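Long-range contacts in D,D-dipeptidase/D,D-carboxypeptidase (Enterococcus faecalis, PDB 4MUQ), which acts as a zinc-dependent D,D-peptidase of vancomycin resistance, probably hydrolysing D-Ala-D-Ala and trimming the terminal D-alanine from cell-wall precursors: residues Thr96-Ala101 with Gly161-Pro166; Leu18-Lys23 with Ser186-Thr191; Leu116-Lys121 with Asp129-Gly134; Ala143-Phe148 with His176-Gln181. All coordinates share one frame; numbering follows the deposited sequence. Where two conformers were deposited one is given.

Contact 1: Thr96-Ala101 with Gly161-Pro166. With LY0 ((2R)-3-[(R)-[(1R)-1-aminoethyl](hydroxy)phosphoryl]-2-methylpropanoic acid), chain C; 2D8 ((2R)-3-[(R)-[(1S)-1-aminoethyl](hydroxy)phosphoryl]-2-methylpropanoic acid), chain D; PE3 (3,6,9,12,15,18,21,24,27,30,33,36,39-tridecaoxahentetracontane-1,41-diol), chain H; EDO (1,2-ethanediol), chain E.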
# COMPACT_ATOMS: atom_id res chain seq x y z
N THR A 96 10.73 -18.68 6.35
CA THR A 96 11.15 -17.29 6.27
C THR A 96 10.99 -16.72 4.87
O THR A 96 10.50 -15.61 4.71
CB THR A 96 12.59 -17.17 6.74
OG1 THR A 96 12.69 -17.68 8.07
CG2 THR A 96 13.05 -15.72 6.72
N ARG A 97 11.38 -17.48 3.86
CA ARG A 97 11.23 -17.01 2.48
C ARG A 97 9.78 -16.74 2.12
O ARG A 97 9.49 -15.85 1.32
CB ARG A 97 11.83 -18.02 1.51
CG ARG A 97 13.33 -17.93 1.35
CD ARG A 97 13.84 -19.00 0.39
NE ARG A 97 13.24 -18.90 -0.94
CZ ARG A 97 12.20 -19.62 -1.36
NH1 ARG A 97 11.63 -20.50 -0.55
NH2 ARG A 97 11.74 -19.46 -2.59
N LYS A 98 8.86 -17.49 2.72
CA LYS A 98 7.43 -17.37 2.42
C LYS A 98 6.70 -16.31 3.24
O LYS A 98 5.66 -15.79 2.80
CB LYS A 98 6.74 -18.73 2.61
CG LYS A 98 7.18 -19.79 1.60
CD LYS A 98 6.49 -21.13 1.85
CE LYS A 98 6.76 -22.12 0.72
NZ LYS A 98 6.00 -21.73 -0.50
N TYR A 99 7.21 -15.99 4.41
CA TYR A 99 6.50 -15.11 5.34
C TYR A 99 7.25 -13.86 5.78
O TYR A 99 6.75 -13.09 6.61
CB TYR A 99 6.07 -15.90 6.59
CG TYR A 99 4.95 -16.87 6.33
CD1 TYR A 99 3.62 -16.44 6.31
CD2 TYR A 99 5.20 -18.21 6.07
CE1 TYR A 99 2.58 -17.33 6.08
CE2 TYR A 99 4.15 -19.11 5.82
CZ TYR A 99 2.85 -18.66 5.82
OH TYR A 99 1.83 -19.55 5.57
N VAL A 100 8.48 -13.66 5.30
CA VAL A 100 9.21 -12.46 5.66
C VAL A 100 9.85 -11.89 4.39
O VAL A 100 10.63 -12.58 3.73
CB VAL A 100 10.31 -12.71 6.71
CG1 VAL A 100 10.89 -11.39 7.14
CG2 VAL A 100 9.75 -13.47 7.93
N ALA A 101 9.55 -10.64 4.05
CA ALA A 101 10.20 -10.03 2.90
C ALA A 101 11.70 -9.84 3.14
O ALA A 101 12.14 -9.61 4.27
CB ALA A 101 9.56 -8.69 2.57
N GLY A 161 4.87 -13.80 -4.49
CA GLY A 161 6.02 -14.43 -3.87
C GLY A 161 5.95 -14.57 -2.36
O GLY A 161 6.96 -14.91 -1.73
N ILE A 162 4.78 -14.31 -1.77
CA ILE A 162 4.61 -14.35 -0.32
C ILE A 162 3.37 -15.20 -0.05
O ILE A 162 2.38 -15.11 -0.77
CB ILE A 162 4.44 -12.91 0.24
CG1 ILE A 162 5.74 -12.10 0.05
CG2 ILE A 162 4.01 -12.91 1.71
CD1 ILE A 162 6.95 -12.62 0.82
N SER A 163 3.41 -16.02 0.99
CA SER A 163 2.25 -16.83 1.34
C SER A 163 1.08 -15.97 1.80
O SER A 163 1.23 -14.82 2.18
CB SER A 163 2.63 -17.81 2.45
OG SER A 163 3.46 -18.83 1.93
N HIS A 164 -0.12 -16.55 1.72
CA HIS A 164 -1.34 -15.98 2.26
C HIS A 164 -1.11 -15.36 3.64
O HIS A 164 -0.68 -16.06 4.56
CB HIS A 164 -2.35 -17.12 2.36
CG HIS A 164 -3.68 -16.75 2.94
ND1 HIS A 164 -4.50 -17.69 3.50
CD2 HIS A 164 -4.33 -15.56 3.03
CE1 HIS A 164 -5.61 -17.10 3.93
NE2 HIS A 164 -5.54 -15.82 3.64
N GLU A 165 -1.42 -14.07 3.79
CA GLU A 165 -1.34 -13.40 5.09
C GLU A 165 -2.65 -12.67 5.38
O GLU A 165 -2.93 -11.63 4.81
CB GLU A 165 -0.16 -12.43 5.14
CG GLU A 165 1.19 -13.10 4.96
CD GLU A 165 2.32 -12.23 5.41
OE1 GLU A 165 2.13 -10.99 5.41
OE2 GLU A 165 3.37 -12.79 5.76
N PRO A 166 -3.47 -13.22 6.27
CA PRO A 166 -4.73 -12.55 6.62
C PRO A 166 -4.55 -11.14 7.20
O PRO A 166 -5.49 -10.33 7.11
CB PRO A 166 -5.33 -13.48 7.66
CG PRO A 166 -4.86 -14.87 7.23
CD PRO A 166 -3.43 -14.61 6.75
P LY0 C . 4.87 -9.47 7.41
C1 LY0 C . 6.78 -10.42 8.93
N1 LY0 C . 4.96 -11.85 8.61
C2 LY0 C . 5.27 -10.49 8.85
C4 LY0 C . 5.67 -10.13 5.92
C5 LY0 C . 5.88 -9.12 4.83
C6 LY0 C . 7.12 -8.28 5.13
C7 LY0 C . 5.99 -9.85 3.51
O31 LY0 C . 5.42 -8.04 7.65
O32 LY0 C . 3.32 -9.32 7.28
O61 LY0 C . 7.10 -7.12 4.75
O62 LY0 C . 8.07 -8.80 5.69
C4 2D8 D . 5.67 -10.12 5.91
C5 2D8 D . 5.88 -9.11 4.83
C6 2D8 D . 7.12 -8.28 5.13
C7 2D8 D . 5.99 -9.85 3.51
N1 2D8 D . 4.53 -10.21 9.92
P 2D8 D . 4.87 -9.47 7.40
C1 2D8 D . 6.76 -10.44 8.95
C2 2D8 D . 5.26 -10.59 8.78
O31 2D8 D . 5.43 -8.05 7.66
O32 2D8 D . 3.31 -9.33 7.29
O61 2D8 D . 7.11 -7.12 4.75
O62 2D8 D . 8.07 -8.80 5.69
O43 PE3 H . 8.90 -13.55 -10.85
C42 PE3 H . 8.07 -13.15 -9.76
C41 PE3 H . 8.06 -14.19 -8.62
O40 PE3 H . 7.20 -13.65 -7.59
C39 PE3 H . 7.84 -12.40 -7.31
C38 PE3 H . 7.28 -11.44 -6.32
O37 PE3 H . 8.25 -10.39 -6.42
C1 EDO E . 5.23 -18.28 -2.76
O1 EDO E . 6.52 -18.83 -2.49
C2 EDO E . 4.52 -17.99 -1.44
O2 EDO E . 4.08 -19.19 -0.77
O HOH W 1 8.77 -16.83 -1.19
O HOH W 2 -0.64 -18.52 5.63
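K98 and Y99, at the end of helix 93-99, pack against I162, S163 and E165 along one wall of the active site of this Hedgehog/DD-peptidase fold, which holds zinc and a phosphinate analogue of D-Ala-D-Ala, modelled as two diastereomers. The tight part centres on the carbonyl of K98. S163 N donates to K98 O in the carbonyl plane at 2.9 Å, nearly straight at 166°, and I162 CG2 closes in to 3.5 Å from K98 O. A small serine also lets its CB come over a face of the Y99 ring, a CH-pi contact 3.8 Å from the centroid. E165 slides past the ring's edge, the carboxylate tilted only 18° from the ring plane, with E165 OE2 3.7 Å from Y99 CD1. The outer side is looser and bridged by small molecules. The lysine chain runs past S163 OG, and both K98 NZ and S163 OG bond to one 1,2-ethanediol oxygen. One water links R97 O to G161 O, where positive phi favours glycine; another, in the plane of the Y99 ring, links the phenol to H164 O. On the inhibitor side, E165 OE1 lies 2.8 Å from O32 of the phosphinate, and A101 N donates to its carboxylate O62 at 2.9 Å.

Contact 2: Leu18-Lys23 with Ser186-Thr191; sequences LLLVNK and SLEEYT. With PE3 (3,6,9,12,15,18,21,24,27,30,33,36,39-tridecaoxahentetracontane-1,41-diol), chain H.
L20 reaches across to the helix of E188 and T191, its CB bond pointing toward that segment. Its CB sits 3.9 Å from T191 OG1. The chain then forks: with CG opposite the backbone N (chi1 178°) and chi2 at 59°, L20 CD2 is set against the threonine, 4.1 Å from T191 CB, and L20 CD1 on L187, 4.0 Å from L187 CG. The same CD1 also touches the carboxylate of E188, 3.6 Å from OE2, the two side chains crossing at about a right angle. The fork of a leucine suits this place, since its two methyls touch different helix residues. This is the first turn of helix 187-194, opened by a capping box in which S186 OG accepts from E189 N and E189 OE1 accepts from S186 N. Two residues beyond L20, N22 ND2 donates to the anti lone pair of E188 OE2 at 3.0 Å and 175°; amide and carboxylate are nearly coplanar, and E188 OE1 is salt-bridged to R151. T191 OG1 gives its proton to L187 O from above the carbonyl plane and receives one from a water that also donates to L18 O. At the start of the segment, L18 CD2 meets the edge of the Y190 ring, 4.1 Å from CE2.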
# COMPACT_ATOMS: atom_id res chain seq x y z
N LEU A 18 1.79 4.30 -4.74
CA LEU A 18 1.59 3.13 -5.58
C LEU A 18 2.85 2.33 -5.89
O LEU A 18 2.88 1.53 -6.83
CB LEU A 18 0.87 3.51 -6.88
CG LEU A 18 -0.61 3.84 -6.69
CD1 LEU A 18 -1.16 4.62 -7.88
CD2 LEU A 18 -1.38 2.54 -6.53
N LEU A 19 3.90 2.51 -5.09
CA LEU A 19 5.11 1.73 -5.29
C LEU A 19 4.82 0.24 -5.23
O LEU A 19 4.24 -0.25 -4.25
CB LEU A 19 6.15 2.04 -4.22
CG LEU A 19 6.63 3.49 -4.17
CD1 LEU A 19 7.58 3.65 -3.00
CD2 LEU A 19 7.30 3.91 -5.49
N LEU A 20 5.28 -0.50 -6.23
CA LEU A 20 5.29 -1.95 -6.13
C LEU A 20 6.62 -2.41 -5.55
O LEU A 20 7.66 -2.29 -6.21
CB LEU A 20 5.06 -2.58 -7.50
CG LEU A 20 5.09 -4.11 -7.52
CD1 LEU A 20 4.03 -4.69 -6.59
CD2 LEU A 20 4.89 -4.62 -8.91
N VAL A 21 6.60 -2.89 -4.31
CA VAL A 21 7.81 -3.32 -3.61
C VAL A 21 7.68 -4.81 -3.36
O VAL A 21 6.75 -5.26 -2.68
CB VAL A 21 7.96 -2.60 -2.26
CG1 VAL A 21 9.22 -3.07 -1.53
CG2 VAL A 21 8.00 -1.09 -2.47
N ASN A 22 8.56 -5.60 -3.96
CA ASN A 22 8.51 -7.05 -3.82
C ASN A 22 9.89 -7.63 -4.11
O ASN A 22 10.87 -6.87 -4.21
CB ASN A 22 7.37 -7.66 -4.67
CG ASN A 22 7.60 -7.55 -6.16
OD1 ASN A 22 8.72 -7.30 -6.62
ND2 ASN A 22 6.55 -7.75 -6.93
N LYS A 23 10.00 -8.94 -4.26
CA LYS A 23 11.31 -9.56 -4.48
C LYS A 23 11.98 -9.01 -5.74
O LYS A 23 13.19 -8.82 -5.77
CB LYS A 23 11.20 -11.08 -4.57
CG LYS A 23 12.54 -11.78 -4.73
CD LYS A 23 12.37 -13.28 -4.93
CE LYS A 23 13.71 -13.97 -5.08
NZ LYS A 23 13.56 -15.39 -5.52
N SER A 186 -4.20 -8.36 -7.19
CA SER A 186 -3.04 -8.07 -6.35
C SER A 186 -2.44 -6.75 -6.83
O SER A 186 -2.74 -6.29 -7.94
CB SER A 186 -2.00 -9.17 -6.48
OG SER A 186 -1.49 -9.23 -7.81
N LEU A 187 -1.55 -6.17 -6.03
CA LEU A 187 -0.88 -4.95 -6.45
C LEU A 187 -0.03 -5.18 -7.71
O LEU A 187 0.05 -4.31 -8.57
CB LEU A 187 -0.06 -4.32 -5.32
CG LEU A 187 0.58 -2.96 -5.64
CD1 LEU A 187 -0.46 -1.92 -6.07
CD2 LEU A 187 1.35 -2.48 -4.42
N GLU A 188 0.59 -6.36 -7.82
CA GLU A 188 1.32 -6.74 -9.03
C GLU A 188 0.43 -6.64 -10.27
O GLU A 188 0.82 -6.05 -11.28
CB GLU A 188 1.84 -8.18 -8.92
CG GLU A 188 3.10 -8.34 -8.04
CD GLU A 188 2.84 -8.30 -6.54
OE1 GLU A 188 1.67 -8.35 -6.10
OE2 GLU A 188 3.84 -8.21 -5.79
N GLU A 189 -0.77 -7.21 -10.18
CA GLU A 189 -1.69 -7.17 -11.30
C GLU A 189 -2.13 -5.75 -11.63
O GLU A 189 -2.19 -5.39 -12.80
CB GLU A 189 -2.89 -8.07 -11.01
CG GLU A 189 -2.58 -9.55 -11.12
CD GLU A 189 -3.62 -10.41 -10.43
OE1 GLU A 189 -3.70 -10.33 -9.19
OE2 GLU A 189 -4.35 -11.14 -11.13
N TYR A 190 -2.42 -4.95 -10.60
CA TYR A 190 -2.85 -3.57 -10.82
C TYR A 190 -1.75 -2.75 -11.49
O TYR A 190 -2.01 -1.92 -12.35
CB TYR A 190 -3.29 -2.92 -9.51
CG TYR A 190 -3.90 -1.55 -9.70
CD1 TYR A 190 -5.06 -1.39 -10.45
CD2 TYR A 190 -3.32 -0.42 -9.14
CE1 TYR A 190 -5.62 -0.14 -10.64
CE2 TYR A 190 -3.89 0.84 -9.32
CZ TYR A 190 -5.04 0.97 -10.07
OH TYR A 190 -5.63 2.20 -10.27
N THR A 191 -0.51 -3.00 -11.09
CA THR A 191 0.63 -2.27 -11.65
C THR A 191 0.74 -2.51 -13.16
O THR A 191 1.00 -1.58 -13.94
CB THR A 191 1.93 -2.66 -10.90
OG1 THR A 191 1.76 -2.40 -9.51
CG2 THR A 191 3.12 -1.85 -11.38
O43 PE3 H . 8.90 -13.55 -10.85
C42 PE3 H . 8.07 -13.15 -9.76
C41 PE3 H . 8.06 -14.19 -8.62
O40 PE3 H . 7.20 -13.65 -7.59
C39 PE3 H . 7.84 -12.40 -7.31
C38 PE3 H . 7.28 -11.44 -6.32
O37 PE3 H . 8.25 -10.39 -6.42
O HOH W 3 1.25 0.16 -8.61

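Contact 3: Leu116-Lys121 with Asp129-Gly134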
# COMPACT_ATOMS: atom_id res chain seq x y z
N LEU A 116 -2.28 -6.07 11.34
CA LEU A 116 -3.31 -5.92 12.34
C LEU A 116 -3.63 -7.26 13.01
O LEU A 116 -3.47 -8.33 12.39
CB LEU A 116 -4.59 -5.38 11.70
CG LEU A 116 -4.44 -4.04 11.00
CD1 LEU A 116 -5.72 -3.70 10.26
CD2 LEU A 116 -4.10 -2.94 12.00
N GLY A 117 -4.08 -7.22 14.25
CA GLY A 117 -4.46 -8.44 14.94
C GLY A 117 -5.62 -8.24 15.87
O GLY A 117 -5.93 -7.12 16.30
N LEU A 118 -6.29 -9.35 16.18
CA LEU A 118 -7.30 -9.40 17.23
C LEU A 118 -6.67 -9.00 18.56
O LEU A 118 -5.56 -9.42 18.88
CB LEU A 118 -7.85 -10.82 17.35
CG LEU A 118 -9.18 -11.09 16.65
CD1 LEU A 118 -9.60 -12.54 16.84
CD2 LEU A 118 -10.25 -10.16 17.20
N ASN A 119 -7.37 -8.18 19.33
CA ASN A 119 -6.85 -7.79 20.63
C ASN A 119 -6.96 -8.93 21.63
O ASN A 119 -8.03 -9.17 22.19
CB ASN A 119 -7.56 -6.54 21.16
CG ASN A 119 -6.89 -5.95 22.40
OD1 ASN A 119 -6.39 -6.67 23.26
ND2 ASN A 119 -6.89 -4.63 22.50
N LYS A 120 -5.85 -9.62 21.82
CA LYS A 120 -5.74 -10.64 22.85
C LYS A 120 -4.38 -10.46 23.51
O LYS A 120 -3.44 -9.96 22.89
CB LYS A 120 -5.88 -12.03 22.24
CG LYS A 120 -4.85 -12.34 21.19
CD LYS A 120 -5.15 -13.67 20.51
CE LYS A 120 -6.49 -13.63 19.78
NZ LYS A 120 -6.73 -14.86 18.98
N LYS A 121 -4.26 -10.86 24.77
CA LYS A 121 -3.04 -10.59 25.53
C LYS A 121 -1.76 -11.22 24.96
O LYS A 121 -0.66 -10.72 25.20
CB LYS A 121 -3.22 -10.93 27.01
CG LYS A 121 -3.55 -9.72 27.87
CD LYS A 121 -3.78 -10.11 29.31
CE LYS A 121 -5.12 -10.79 29.48
NZ LYS A 121 -5.18 -11.60 30.73
N ASP A 129 -3.27 -13.00 14.58
CA ASP A 129 -4.61 -13.48 14.28
C ASP A 129 -5.51 -12.36 13.76
O ASP A 129 -5.80 -11.40 14.48
CB ASP A 129 -5.24 -14.14 15.51
CG ASP A 129 -6.50 -14.94 15.18
OD1 ASP A 129 -6.51 -15.64 14.14
OD2 ASP A 129 -7.47 -14.87 15.96
N PHE A 130 -5.96 -12.49 12.52
CA PHE A 130 -6.87 -11.53 11.91
C PHE A 130 -7.84 -12.31 11.03
O PHE A 130 -7.69 -12.36 9.81
CB PHE A 130 -6.10 -10.47 11.11
CG PHE A 130 -6.83 -9.16 10.96
CD1 PHE A 130 -7.03 -8.35 12.07
CD2 PHE A 130 -7.30 -8.73 9.73
CE1 PHE A 130 -7.70 -7.13 11.95
CE2 PHE A 130 -7.97 -7.52 9.61
CZ PHE A 130 -8.17 -6.72 10.71
N PRO A 131 -8.84 -12.94 11.67
CA PRO A 131 -9.71 -13.90 10.97
C PRO A 131 -10.64 -13.26 9.94
O PRO A 131 -10.74 -12.04 9.81
CB PRO A 131 -10.50 -14.56 12.11
CG PRO A 131 -10.42 -13.63 13.27
CD PRO A 131 -9.10 -12.89 13.12
N TYR A 132 -11.30 -14.13 9.19
CA TYR A 132 -12.24 -13.72 8.16
C TYR A 132 -13.65 -13.75 8.74
O TYR A 132 -14.62 -14.11 8.06
CB TYR A 132 -12.12 -14.63 6.93
CG TYR A 132 -10.82 -14.45 6.17
CD1 TYR A 132 -10.74 -13.56 5.11
CD2 TYR A 132 -9.67 -15.16 6.53
CE1 TYR A 132 -9.57 -13.39 4.42
CE2 TYR A 132 -8.49 -14.99 5.84
CZ TYR A 132 -8.44 -14.08 4.79
OH TYR A 132 -7.29 -13.89 4.07
N ASP A 133 -13.75 -13.39 10.02
CA ASP A 133 -15.01 -13.28 10.74
C ASP A 133 -15.01 -12.04 11.61
O ASP A 133 -13.95 -11.46 11.88
CB ASP A 133 -15.20 -14.48 11.66
CG ASP A 133 -15.25 -15.76 10.91
OD1 ASP A 133 -16.21 -15.93 10.14
OD2 ASP A 133 -14.34 -16.59 11.09
N GLY A 134 -16.19 -11.64 12.05
CA GLY A 134 -16.33 -10.59 13.05
C GLY A 134 -15.72 -9.26 12.66
O GLY A 134 -15.69 -8.90 11.48
O HOH W 4 -4.16 -11.35 17.33
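D129 O takes one short bond and two weaker approaches at the end of strand 113-118. L118 N donates to it at 2.7 Å, nearly along the C=O axis, G117 CA approaches as a CA-H...O contact at 3.3 Å, and a water that also donates to L118 O adds a long bond. G117 has no side chain beside this carbonyl. The carboxylate of D129 turns back to the strand as well: with CG opposite the backbone N (chi1 -167°), it lies alongside L118, and OD2 is 3.3 Å from L118 CD1. K120 crosses it at about a right angle, its NZ meeting D129 OD2 at 3.1 Å from above the carboxylate plane, a salt bridge on the exposed side of the contact. The apolar half is made by F130 and P131. L116 CB lies over one face of the F130 ring, offset toward its rim and 3.6 Å from CE1, while P131 CD meets L118 CD1 at 3.8 Å. L116 O is buried here, close to the aromatic ring and with no hydrogen-bonding partner. Around this unit, G117 pairs by backbone bonds with V69 of strand 68-72 and L116 with W167, just before strand 168-171; F130 also packs on F169, and helix 134-142 packs against it through C136, which touches L118, F130 and P131, while R140 holds the carbonyls of F130 and P131.

Contact 4: Ala143-Phe148 with His176-Gln181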
# COMPACT_ATOMS: atom_id res chain seq x y z
N ALA A 143 -11.99 -1.75 4.12
CA ALA A 143 -10.69 -1.21 3.76
C ALA A 143 -10.58 -0.62 2.34
O ALA A 143 -10.05 0.49 2.17
CB ALA A 143 -9.59 -2.25 4.01
N PRO A 144 -11.08 -1.34 1.31
CA PRO A 144 -10.88 -0.81 -0.05
C PRO A 144 -11.66 0.48 -0.33
O PRO A 144 -11.30 1.22 -1.26
CB PRO A 144 -11.37 -1.95 -0.95
CG PRO A 144 -11.18 -3.19 -0.10
CD PRO A 144 -11.58 -2.73 1.27
N ASP A 145 -12.70 0.76 0.46
CA ASP A 145 -13.42 2.02 0.34
C ASP A 145 -12.59 3.21 0.83
O ASP A 145 -12.94 4.36 0.57
CB ASP A 145 -14.75 1.96 1.09
CG ASP A 145 -15.76 1.04 0.42
OD1 ASP A 145 -15.70 0.88 -0.82
OD2 ASP A 145 -16.61 0.48 1.14
N TYR A 146 -11.50 2.92 1.55
CA TYR A 146 -10.71 3.98 2.18
C TYR A 146 -9.27 4.05 1.70
O TYR A 146 -8.52 4.93 2.12
CB TYR A 146 -10.74 3.83 3.71
CG TYR A 146 -12.08 4.15 4.31
CD1 TYR A 146 -12.35 5.41 4.83
CD2 TYR A 146 -13.09 3.19 4.35
CE1 TYR A 146 -13.58 5.71 5.37
CE2 TYR A 146 -14.33 3.49 4.89
CZ TYR A 146 -14.57 4.75 5.40
OH TYR A 146 -15.80 5.04 5.94
N GLY A 147 -8.86 3.13 0.83
CA GLY A 147 -7.51 3.19 0.31
C GLY A 147 -6.62 2.01 0.65
O GLY A 147 -5.46 1.97 0.21
N PHE A 148 -7.13 1.06 1.44
CA PHE A 148 -6.34 -0.11 1.85
C PHE A 148 -6.73 -1.38 1.09
O PHE A 148 -7.89 -1.55 0.67
CB PHE A 148 -6.52 -0.37 3.35
CG PHE A 148 -5.57 0.39 4.25
CD1 PHE A 148 -4.28 -0.08 4.48
CD2 PHE A 148 -5.98 1.55 4.89
CE1 PHE A 148 -3.42 0.59 5.32
CE2 PHE A 148 -5.11 2.23 5.74
CZ PHE A 148 -3.83 1.74 5.95
N HIS A 176 -7.76 3.52 -6.18
CA HIS A 176 -6.98 2.36 -6.59
C HIS A 176 -7.36 1.11 -5.83
O HIS A 176 -7.51 0.04 -6.43
CB HIS A 176 -5.49 2.66 -6.46
CG HIS A 176 -5.11 3.96 -7.08
ND1 HIS A 176 -5.00 4.13 -8.45
CD2 HIS A 176 -4.92 5.18 -6.53
CE1 HIS A 176 -4.72 5.40 -8.70
NE2 HIS A 176 -4.67 6.05 -7.55
N SER A 177 -7.53 1.23 -4.52
CA SER A 177 -7.89 0.07 -3.70
C SER A 177 -9.23 -0.52 -4.09
O SER A 177 -9.43 -1.74 -4.03
CB SER A 177 -7.89 0.46 -2.22
OG SER A 177 -8.75 1.55 -1.99
N LYS A 178 -10.16 0.34 -4.51
CA LYS A 178 -11.49 -0.10 -4.91
C LYS A 178 -11.44 -0.78 -6.27
O LYS A 178 -12.10 -1.81 -6.47
CB LYS A 178 -12.46 1.08 -4.94
CG LYS A 178 -13.91 0.68 -5.09
CD LYS A 178 -14.37 -0.10 -3.87
CE LYS A 178 -15.87 -0.38 -3.96
NZ LYS A 178 -16.36 -1.06 -2.73
N ILE A 179 -10.66 -0.22 -7.19
CA ILE A 179 -10.52 -0.82 -8.51
C ILE A 179 -9.87 -2.20 -8.35
O ILE A 179 -10.29 -3.15 -9.00
CB ILE A 179 -9.66 0.08 -9.42
CG1 ILE A 179 -10.36 1.42 -9.62
CG2 ILE A 179 -9.42 -0.59 -10.77
CD1 ILE A 179 -9.46 2.48 -10.20
N MET A 180 -8.89 -2.32 -7.46
CA MET A 180 -8.27 -3.62 -7.21
C MET A 180 -9.28 -4.62 -6.64
O MET A 180 -9.31 -5.78 -7.05
CB MET A 180 -7.08 -3.48 -6.28
CG MET A 180 -5.93 -2.72 -6.94
SD MET A 180 -4.63 -2.27 -5.79
CE MET A 180 -4.16 -3.88 -5.16
N GLN A 181 -10.12 -4.14 -5.72
CA GLN A 181 -11.15 -4.99 -5.13
C GLN A 181 -12.13 -5.47 -6.19
O GLN A 181 -12.45 -6.65 -6.25
CB GLN A 181 -11.89 -4.25 -4.02
CG GLN A 181 -13.00 -5.09 -3.38
CD GLN A 181 -13.98 -4.26 -2.56
OE1 GLN A 181 -14.52 -3.27 -3.04
NE2 GLN A 181 -14.20 -4.67 -1.32
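The turn that leads from helix 134-142 into edge strand 148-150 of the zinc-bearing antiparallel sheet docks here on the first turns of helix 176-183, with P144 set against S177 and Q181. The turn holds itself together through A143 O, which accepts from both Y146 N and F148 N. G147 bends the chain at a backbone angle (phi 116°) that calls for glycine, and backbone bonds tie it to V172 and G173, beyond strand 168-171. S177 makes the polar link to the turn. Its hydroxyl sits between the backbone N and the carbonyl carbon (chi1 56°), which aims OG at the turn, where it donates to P144 O at 2.7 Å, tilted from the carbonyl plane. The serine is small enough to nest inside the bend: S177 OG lies 3.1 Å from G147 CA, and S177 CB rests 3.5 Å from F148 O. The proline ring supplies a rigid, apolar face. P144 CB lies 3.6 Å from S177 O, and P144 CG meets the amide of Q181 at 3.6 Å from NE2, the two side chains crossing at about a right angle. Toward solvent the interface is closed by charge. D145 and K178 run side by side, the long lysine chain bending at chi2 (65°) so that its amine reaches the turn. K178 NZ donates to D145 OD1 at 2.8 Å on the syn side of the carboxylate, and to Q181 OE1, one helical turn on, at 2.9 Å in the carbonyl plane.

In the fold
Contact 2 closes a long loop of the chain, from 18-23 to 186-191, and the other three lie inside it; contact 3 is nested within contact 1, whereas the segments of contacts 1 and 4 alternate. Contacts 3 and 4 lie at two strands of the antiparallel sheet 68-72, 113-118, 168-171, 148-150, the inner strand 113-118 and the outermost strand 148-150, their centres about 21 Å apart. Contact 1 lines the inhibitor site and touches contact 3 (centres about 18 Å apart), where H164 NE2 probably bonds Y132 OH. Contacts 2 and 4 share the consecutive helices 176-183 and 187-194, joined by Y190 and H176. Through contact 2 the segment 18-23 packs on helix 187-194, and L18 also touches H176.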